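Local coordinates for post-proline cleaving enzyme (Rickettsia typhi, PDB 4HVT), which is probably a serine peptidase of the prolyl oligopeptidase family that cleaves peptides on the carboxyl side of proline, at residues A585-V590 against T700-A705; Y638-I643 against K671-E676. All blocks are in the same frame, centred on the assembly; numbering follows the deposited sequence.

Contact 1: residues A585-V590 against T700-A705; sequences AVACEV and TFFANA
Phe-701 and Phe-702, on one turn of a helix, reach a strand that offers them little more than methyl groups and backbone. The Phe-702 ring lies along Ala-585 and Ala-587, whose methyls both point toward the helix: Ala-587 CB is 3.5 Å from Phe-702 CE2, and Ala-585 CB is 3.8 Å from Phe-702 CE1 on the other side of CZ. Phe-701 meets the residue between them, its CE2 3.3 Å from Val-586 O. That carbonyl oxygen also serves as an acceptor in the sheet, so the ring can pack against it without leaving it unpaired. At the end of the contact two methyls meet, Ala-585 CB and Ala-705 CB at 3.8 Å. The small alanine methyls suit a close approach of helix and strand, whose short axes come within 9.1 Å and run almost antiparallel, at 168°.

The rings also steady each other. With CG of Phe-701 trans to its own N (chi1 164°), CD2 of that ring stands 3.9 Å above the plane of Phe-702, over its centre. Leu-698 and Leu-706 of the same helix extend the apolar surface to Ala-587 and Ala-585, while Phe-701 also leans on Thr-640 and Leu-642. Val-586 turns its side chain from this helix toward Pro-639 and Val-641. Here the C-terminal helix 688-706 covers one face of the central, mainly parallel sheet, the layered build of an alpha/beta-hydrolase domain.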
ATOM      1  N   ALA A 585     -14.081 -18.698 -10.824  1.00 18.80           N
ATOM      2  CA  ALA A 585     -14.250 -17.254 -10.994  1.00 17.96           C
ATOM      3  C   ALA A 585     -12.944 -16.501 -10.639  1.00 16.78           C
ATOM      4  O   ALA A 585     -12.090 -16.970  -9.862  1.00 16.12           O
ATOM      5  CB  ALA A 585     -15.392 -16.718 -10.141  1.00 17.95           C
ATOM      6  N   VAL A 586     -12.787 -15.401 -11.326  1.00 16.16           N
ATOM      7  CA  VAL A 586     -11.607 -14.570 -11.190  1.00 15.47           C
ATOM      8  C   VAL A 586     -11.982 -13.078 -11.122  1.00 15.25           C
ATOM      9  O   VAL A 586     -12.820 -12.609 -11.878  1.00 15.78           O
ATOM     10  CB  VAL A 586     -10.677 -14.754 -12.386  1.00 15.46           C
ATOM     11  CG1 VAL A 586      -9.390 -13.977 -12.186  1.00 14.74           C
ATOM     12  CG2 VAL A 586     -10.306 -16.214 -12.648  1.00 15.81           C
ATOM     13  N   ALA A 587     -11.327 -12.330 -10.238  1.00 14.72           N
ATOM     14  CA  ALA A 587     -11.355 -10.859 -10.273  1.00 14.29           C
ATOM     15  C   ALA A 587      -9.919 -10.345 -10.444  1.00 13.75           C
ATOM     16  O   ALA A 587      -9.055 -10.635  -9.647  1.00 13.21           O
ATOM     17  CB  ALA A 587     -12.035 -10.296  -9.043  1.00 14.26           C
ATOM     18  N   CYS A 588      -9.689  -9.703 -11.591  1.00 13.76           N
ATOM     19  CA  CYS A 588      -8.429  -9.165 -12.033  1.00 13.63           C
ATOM     20  C   CYS A 588      -8.543  -7.652 -11.908  1.00 13.74           C
ATOM     21  O   CYS A 588      -9.134  -6.972 -12.767  1.00 14.08           O
ATOM     22  CB  CYS A 588      -8.253  -9.598 -13.456  1.00 13.82           C
ATOM     23  SG  CYS A 588      -6.668  -9.136 -14.168  1.00 13.11           S
ATOM     24  N   GLU A 589      -8.009  -7.121 -10.817  1.00 13.53           N
ATOM     25  CA  GLU A 589      -8.301  -5.749 -10.448  1.00 13.88           C
ATOM     26  C   GLU A 589      -7.109  -4.838 -10.739  1.00 13.13           C
ATOM     27  O   GLU A 589      -5.976  -5.194 -10.373  1.00 12.74           O
ATOM     28  CB  GLU A 589      -8.608  -5.671  -8.963  1.00 14.73           C
ATOM     29  CG  GLU A 589      -9.671  -6.633  -8.516  1.00 16.56           C
ATOM     30  CD  GLU A 589      -9.944  -6.517  -7.044  1.00 17.15           C
ATOM     31  OE1 GLU A 589     -10.527  -5.486  -6.606  1.00 17.53           O
ATOM     32  OE2 GLU A 589      -9.561  -7.478  -6.316  1.00 20.77           O
ATOM     33  N   VAL A 590      -7.373  -3.680 -11.368  1.00 12.87           N
ATOM     34  CA  VAL A 590      -6.373  -2.651 -11.740  1.00 12.88           C
ATOM     35  C   VAL A 590      -5.037  -3.296 -12.076  1.00 11.98           C
ATOM     36  O   VAL A 590      -4.035  -3.012 -11.454  1.00 11.93           O
ATOM     37  CB  VAL A 590      -6.259  -1.508 -10.743  1.00 13.11           C
ATOM     38  CG1 VAL A 590      -7.549  -0.705 -10.711  1.00 13.68           C
ATOM     39  CG2 VAL A 590      -5.944  -2.019  -9.354  1.00 12.94           C
ATOM     40  N   THR A 700     -21.078  -9.102  -5.678  1.00 18.80           N
ATOM     41  CA  THR A 700     -22.218  -9.645  -6.391  1.00 19.91           C
ATOM     42  C   THR A 700     -21.676 -10.646  -7.406  1.00 19.84           C
ATOM     43  O   THR A 700     -22.194 -11.761  -7.493  1.00 19.92           O
ATOM     44  CB  THR A 700     -23.082  -8.540  -7.025  1.00 20.65           C
ATOM     45  OG1 THR A 700     -23.569  -7.665  -5.993  1.00 20.53           O
ATOM     46  CG2 THR A 700     -24.264  -9.161  -7.795  1.00 21.65           C
ATOM     47  N   PHE A 701     -20.601 -10.267  -8.106  1.00 19.13           N
ATOM     48  CA  PHE A 701     -19.981 -11.134  -9.115  1.00 19.02           C
ATOM     49  C   PHE A 701     -19.608 -12.506  -8.486  1.00 18.62           C
ATOM     50  O   PHE A 701     -19.890 -13.559  -9.041  1.00 18.93           O
ATOM     51  CB  PHE A 701     -18.761 -10.426  -9.776  1.00 18.55           C
ATOM     52  CG  PHE A 701     -17.848 -11.349 -10.515  1.00 18.35           C
ATOM     53  CD1 PHE A 701     -18.178 -11.819 -11.794  1.00 19.44           C
ATOM     54  CD2 PHE A 701     -16.675 -11.765  -9.955  1.00 17.95           C
ATOM     55  CE1 PHE A 701     -17.304 -12.657 -12.463  1.00 19.10           C
ATOM     56  CE2 PHE A 701     -15.826 -12.629 -10.608  1.00 18.06           C
ATOM     57  CZ  PHE A 701     -16.153 -13.083 -11.857  1.00 18.63           C
ATOM     58  N   PHE A 702     -18.945 -12.492  -7.344  1.00 17.95           N
ATOM     59  CA  PHE A 702     -18.450 -13.730  -6.756  1.00 17.64           C
ATOM     60  C   PHE A 702     -19.562 -14.515  -6.162  1.00 18.63           C
ATOM     61  O   PHE A 702     -19.562 -15.740  -6.236  1.00 19.15           O
ATOM     62  CB  PHE A 702     -17.361 -13.436  -5.712  1.00 16.75           C
ATOM     63  CG  PHE A 702     -15.988 -13.279  -6.318  1.00 15.91           C
ATOM     64  CD1 PHE A 702     -15.415 -14.337  -6.989  1.00 15.93           C
ATOM     65  CD2 PHE A 702     -15.226 -12.107  -6.093  1.00 15.32           C
ATOM     66  CE1 PHE A 702     -14.141 -14.249  -7.531  1.00 15.67           C
ATOM     67  CE2 PHE A 702     -13.962 -12.019  -6.617  1.00 14.76           C
ATOM     68  CZ  PHE A 702     -13.425 -13.090  -7.349  1.00 15.10           C
ATOM     69  N   ALA A 703     -20.508 -13.820  -5.539  1.00 19.14           N
ATOM     70  CA  ALA A 703     -21.616 -14.514  -4.878  1.00 19.69           C
ATOM     71  C   ALA A 703     -22.421 -15.245  -5.940  1.00 20.78           C
ATOM     72  O   ALA A 703     -22.833 -16.418  -5.748  1.00 20.67           O
ATOM     73  CB  ALA A 703     -22.487 -13.540  -4.151  1.00 19.80           C
ATOM     74  N   ASN A 704     -22.631 -14.589  -7.069  1.00 21.14           N
ATOM     75  CA  ASN A 704     -23.405 -15.188  -8.146  1.00 22.29           C
ATOM     76  C   ASN A 704     -22.643 -16.314  -8.872  1.00 22.75           C
ATOM     77  O   ASN A 704     -23.242 -17.369  -9.187  1.00 23.89           O
ATOM     78  CB  ASN A 704     -23.823 -14.094  -9.117  1.00 22.62           C
ATOM     79  CG  ASN A 704     -24.621 -14.608 -10.280  1.00 23.51           C
ATOM     80  OD1 ASN A 704     -25.897 -14.765 -10.211  1.00 25.33           O
ATOM     81  ND2 ASN A 704     -23.929 -14.889 -11.362  1.00 23.23           N
ATOM     82  N   ALA A 705     -21.353 -16.097  -9.126  1.00 21.96           N
ATOM     83  CA  ALA A 705     -20.501 -17.081  -9.795  1.00 22.43           C
ATOM     84  C   ALA A 705     -20.264 -18.360  -8.982  1.00 23.01           C
ATOM     85  O   ALA A 705     -20.232 -19.482  -9.561  1.00 24.66           O
ATOM     86  CB  ALA A 705     -19.161 -16.453 -10.222  1.00 21.71           C
TER

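Contact 2: residues Y638-I643 against K671-E676; sequences YPTVLI and KTYFLE
Four backbone hydrogen bonds join Val-641 through Ile-643 to Lys-671 through Leu-675 in parallel register, closing a beta-alpha-beta unit whose helix is 655-664. Ile-643 N to Tyr-673 O is 2.7 Å with an N-H...O angle of 163°, and Tyr-673 N reaches Val-641 O at 2.8 Å. Leu-675 N continues the ladder to Ile-643 O, whereas the first rung, Val-641 N to Lys-671 O, is longer at 3.3 Å. A water receives the N-H of Lys-671 and donates to Tyr-638 O, bridging the two segments beside that bond.

The beta-branched Val-641 and Thr-672 suit extended backbone and lie side by side, CG1 to CG2 3.6 Å; the hydroxyl of Thr-672 is held by Glu-661 of the crossover helix. Ile-643 and Phe-674 share that face, where Phe-660 and Glu-661 also touch Ile-643, a mainly apolar layer fit for burial under a helix. On the other face a chi1 of 173° swings Leu-642 CG away from its own N, and chi2 near 60° then brings CD1 to Tyr-673 CB at 3.6 Å and close to Leu-675 CD1. Tyr-673, partly exposed, also packs on Thr-46 of helix 34-51 and on Met-53; an aromatic ring with a polar end suits this border position. Thr-640 OG1 comes to the edge of that ring, in its plane, 3.6 Å from Tyr-673 CE2.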
ATOM      1  N   TYR A 638     -12.387 -20.226 -20.325  1.00 24.02           N
ATOM      2  CA  TYR A 638     -11.733 -19.688 -19.099  1.00 23.20           C
ATOM      3  C   TYR A 638     -12.784 -19.476 -18.013  1.00 22.94           C
ATOM      4  O   TYR A 638     -13.984 -19.350 -18.288  1.00 23.86           O
ATOM      5  CB  TYR A 638     -10.938 -18.420 -19.466  1.00 22.84           C
ATOM      6  CG  TYR A 638      -9.798 -18.747 -20.371  1.00 23.17           C
ATOM      7  CD1 TYR A 638      -8.670 -19.397 -19.882  1.00 23.17           C
ATOM      8  CD2 TYR A 638      -9.835 -18.447 -21.753  1.00 23.77           C
ATOM      9  CE1 TYR A 638      -7.613 -19.729 -20.720  1.00 23.52           C
ATOM     10  CE2 TYR A 638      -8.803 -18.788 -22.588  1.00 24.03           C
ATOM     11  CZ  TYR A 638      -7.705 -19.434 -22.090  1.00 23.95           C
ATOM     12  OH  TYR A 638      -6.672 -19.753 -22.949  1.00 26.72           O
ATOM     13  N   PRO A 639     -12.328 -19.455 -16.739  1.00 22.42           N
ATOM     14  CA  PRO A 639     -13.269 -19.127 -15.679  1.00 22.35           C
ATOM     15  C   PRO A 639     -13.746 -17.698 -15.930  1.00 22.12           C
ATOM     16  O   PRO A 639     -12.969 -16.882 -16.452  1.00 21.14           O
ATOM     17  CB  PRO A 639     -12.445 -19.240 -14.392  1.00 21.64           C
ATOM     18  CG  PRO A 639     -11.047 -19.357 -14.792  1.00 21.40           C
ATOM     19  CD  PRO A 639     -10.966 -19.687 -16.268  1.00 21.60           C
ATOM     20  N   THR A 640     -15.011 -17.438 -15.584  1.00 22.43           N
ATOM     21  CA  THR A 640     -15.621 -16.115 -15.683  1.00 22.08           C
ATOM     22  C   THR A 640     -14.765 -15.149 -14.895  1.00 20.61           C
ATOM     23  O   THR A 640     -14.335 -15.470 -13.795  1.00 19.47           O
ATOM     24  CB  THR A 640     -17.066 -16.099 -15.144  1.00 23.50           C
ATOM     25  OG1 THR A 640     -17.693 -14.839 -15.405  1.00 24.73           O
ATOM     26  CG2 THR A 640     -17.187 -16.470 -13.668  1.00 23.72           C
ATOM     27  N   VAL A 641     -14.502 -13.995 -15.490  1.00 19.92           N
ATOM     28  CA  VAL A 641     -13.579 -13.048 -14.917  1.00 18.84           C
ATOM     29  C   VAL A 641     -14.202 -11.661 -14.877  1.00 18.64           C
ATOM     30  O   VAL A 641     -14.873 -11.221 -15.821  1.00 18.85           O
ATOM     31  CB  VAL A 641     -12.220 -13.026 -15.649  1.00 18.87           C
ATOM     32  CG1 VAL A 641     -12.412 -12.798 -17.117  1.00 19.98           C
ATOM     33  CG2 VAL A 641     -11.290 -11.959 -15.091  1.00 17.84           C
ATOM     34  N   LEU A 642     -13.972 -10.965 -13.766  1.00 18.01           N
ATOM     35  CA  LEU A 642     -14.291  -9.550 -13.617  1.00 18.09           C
ATOM     36  C   LEU A 642     -12.992  -8.764 -13.735  1.00 17.14           C
ATOM     37  O   LEU A 642     -12.048  -9.046 -13.042  1.00 16.49           O
ATOM     38  CB  LEU A 642     -14.897  -9.284 -12.212  1.00 18.63           C
ATOM     39  CG  LEU A 642     -15.123  -7.805 -11.844  1.00 19.12           C
ATOM     40  CD1 LEU A 642     -16.072  -7.113 -12.810  1.00 20.08           C
ATOM     41  CD2 LEU A 642     -15.757  -7.649 -10.447  1.00 19.70           C
ATOM     42  N   ILE A 643     -12.927  -7.840 -14.696  1.00 16.98           N
ATOM     43  CA  ILE A 643     -11.689  -7.069 -14.960  1.00 16.36           C
ATOM     44  C   ILE A 643     -11.980  -5.634 -14.604  1.00 16.34           C
ATOM     45  O   ILE A 643     -13.001  -5.073 -14.999  1.00 16.37           O
ATOM     46  CB  ILE A 643     -11.329  -7.139 -16.432  1.00 16.60           C
ATOM     47  CG1 ILE A 643     -11.084  -8.592 -16.921  1.00 16.75           C
ATOM     48  CG2 ILE A 643     -10.116  -6.310 -16.659  1.00 15.83           C
ATOM     49  CD1 ILE A 643     -11.074  -8.774 -18.443  1.00 17.09           C
ATOM     50  N   LYS A 671     -16.987 -15.907 -20.258  1.00 26.37           N
ATOM     51  CA  LYS A 671     -17.850 -14.792 -19.877  1.00 26.84           C
ATOM     52  C   LYS A 671     -17.007 -13.806 -19.081  1.00 24.45           C
ATOM     53  O   LYS A 671     -16.319 -14.241 -18.175  1.00 24.28           O
ATOM     54  CB  LYS A 671     -18.968 -15.327 -19.009  1.00 28.54           C
ATOM     55  CG  LYS A 671     -19.990 -14.334 -18.523  1.00 30.55           C
ATOM     56  CD  LYS A 671     -20.947 -13.910 -19.590  1.00 34.05           C
ATOM     57  CE  LYS A 671     -21.788 -12.752 -19.075  1.00 36.01           C
ATOM     58  NZ  LYS A 671     -22.903 -12.425 -19.992  1.00 37.97           N
ATOM     59  N   THR A 672     -16.995 -12.540 -19.481  1.00 23.27           N
ATOM     60  CA  THR A 672     -16.209 -11.487 -18.764  1.00 22.33           C
ATOM     61  C   THR A 672     -17.123 -10.317 -18.380  1.00 22.13           C
ATOM     62  O   THR A 672     -18.110 -10.016 -19.114  1.00 22.79           O
ATOM     63  CB  THR A 672     -15.074 -10.882 -19.590  1.00 22.08           C
ATOM     64  OG1 THR A 672     -15.652 -10.090 -20.627  1.00 23.40           O
ATOM     65  CG2 THR A 672     -14.179 -11.958 -20.175  1.00 22.48           C
ATOM     66  N   TYR A 673     -16.735  -9.661 -17.278  1.00 21.23           N
ATOM     67  CA  TYR A 673     -17.374  -8.500 -16.701  1.00 21.10           C
ATOM     68  C   TYR A 673     -16.238  -7.485 -16.625  1.00 20.45           C
ATOM     69  O   TYR A 673     -15.128  -7.852 -16.295  1.00 21.06           O
ATOM     70  CB  TYR A 673     -17.977  -8.850 -15.293  1.00 21.18           C
ATOM     71  CG  TYR A 673     -19.155  -9.816 -15.411  1.00 22.25           C
ATOM     72  CD1 TYR A 673     -20.428  -9.329 -15.579  1.00 23.00           C
ATOM     73  CD2 TYR A 673     -18.978 -11.206 -15.374  1.00 22.75           C
ATOM     74  CE1 TYR A 673     -21.515 -10.180 -15.734  1.00 24.09           C
ATOM     75  CE2 TYR A 673     -20.059 -12.067 -15.541  1.00 23.95           C
ATOM     76  CZ  TYR A 673     -21.316 -11.538 -15.698  1.00 24.56           C
ATOM     77  OH  TYR A 673     -22.418 -12.354 -15.848  1.00 25.98           O
ATOM     78  N   PHE A 674     -16.517  -6.256 -17.009  1.00 20.32           N
ATOM     79  CA  PHE A 674     -15.536  -5.188 -17.108  1.00 19.80           C
ATOM     80  C   PHE A 674     -16.089  -3.927 -16.479  1.00 19.88           C
ATOM     81  O   PHE A 674     -17.211  -3.540 -16.794  1.00 20.66           O
ATOM     82  CB  PHE A 674     -15.223  -4.978 -18.583  1.00 20.31           C
ATOM     83  CG  PHE A 674     -14.276  -3.853 -18.859  1.00 20.02           C
ATOM     84  CD1 PHE A 674     -12.910  -4.062 -18.754  1.00 19.19           C
ATOM     85  CD2 PHE A 674     -14.751  -2.577 -19.138  1.00 20.25           C
ATOM     86  CE1 PHE A 674     -12.000  -3.020 -18.968  1.00 18.92           C
ATOM     87  CE2 PHE A 674     -13.856  -1.526 -19.381  1.00 19.84           C
ATOM     88  CZ  PHE A 674     -12.481  -1.747 -19.287  1.00 19.39           C
ATOM     89  N   LEU A 675     -15.263  -3.243 -15.666  1.00 19.32           N
ATOM     90  CA  LEU A 675     -15.642  -2.025 -14.963  1.00 19.13           C
ATOM     91  C   LEU A 675     -14.472  -1.045 -15.070  1.00 18.72           C
ATOM     92  O   LEU A 675     -13.375  -1.282 -14.489  1.00 18.04           O
ATOM     93  CB  LEU A 675     -15.928  -2.292 -13.485  1.00 19.28           C
ATOM     94  CG  LEU A 675     -17.151  -3.177 -13.178  1.00 20.25           C
ATOM     95  CD1 LEU A 675     -17.087  -3.531 -11.739  1.00 20.45           C
ATOM     96  CD2 LEU A 675     -18.412  -2.412 -13.434  1.00 21.26           C
ATOM     97  N   GLU A 676     -14.722   0.053 -15.764  1.00 18.90           N
ATOM     98  CA  GLU A 676     -13.732   1.098 -15.911  1.00 19.27           C
ATOM     99  C   GLU A 676     -14.202   2.310 -15.111  1.00 19.44           C
ATOM    100  O   GLU A 676     -15.244   2.877 -15.408  1.00 20.29           O
ATOM    101  CB  GLU A 676     -13.463   1.468 -17.360  1.00 20.17           C
ATOM    102  CG  GLU A 676     -12.453   2.645 -17.410  1.00 20.22           C
ATOM    103  CD  GLU A 676     -11.732   2.825 -18.690  1.00 21.03           C
ATOM    104  OE1 GLU A 676     -12.021   3.854 -19.371  1.00 22.06           O
ATOM    105  OE2 GLU A 676     -10.942   1.935 -19.077  1.00 21.60           O
TER
HETATM  106  O   HOH W   1     -16.329 -18.269 -18.455  1.00 21.02           O

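Strand 640-646 is common ground: it pairs with strand 672-677 in contact 2 and, on its other edge, with strand 585-589 of contact 1. The centres of the contacts are about 7 Å apart, and Leu-642 ties them together, its N 2.8 Å from Val-586 O and its O 2.8 Å from Cys-588 N, both probable hydrogen bonds. Both segments of contact 2 lie in the chain between those of contact 1, so it is nested in that loop, and strand 672-677 leads on to helix 688-706. The probable catalytic residues are close by: Ala-587 lies near the predicted nucleophile elbow at Ser-566, and Val-590 touches Asp-649 and His-682, loop residues of the likely triad.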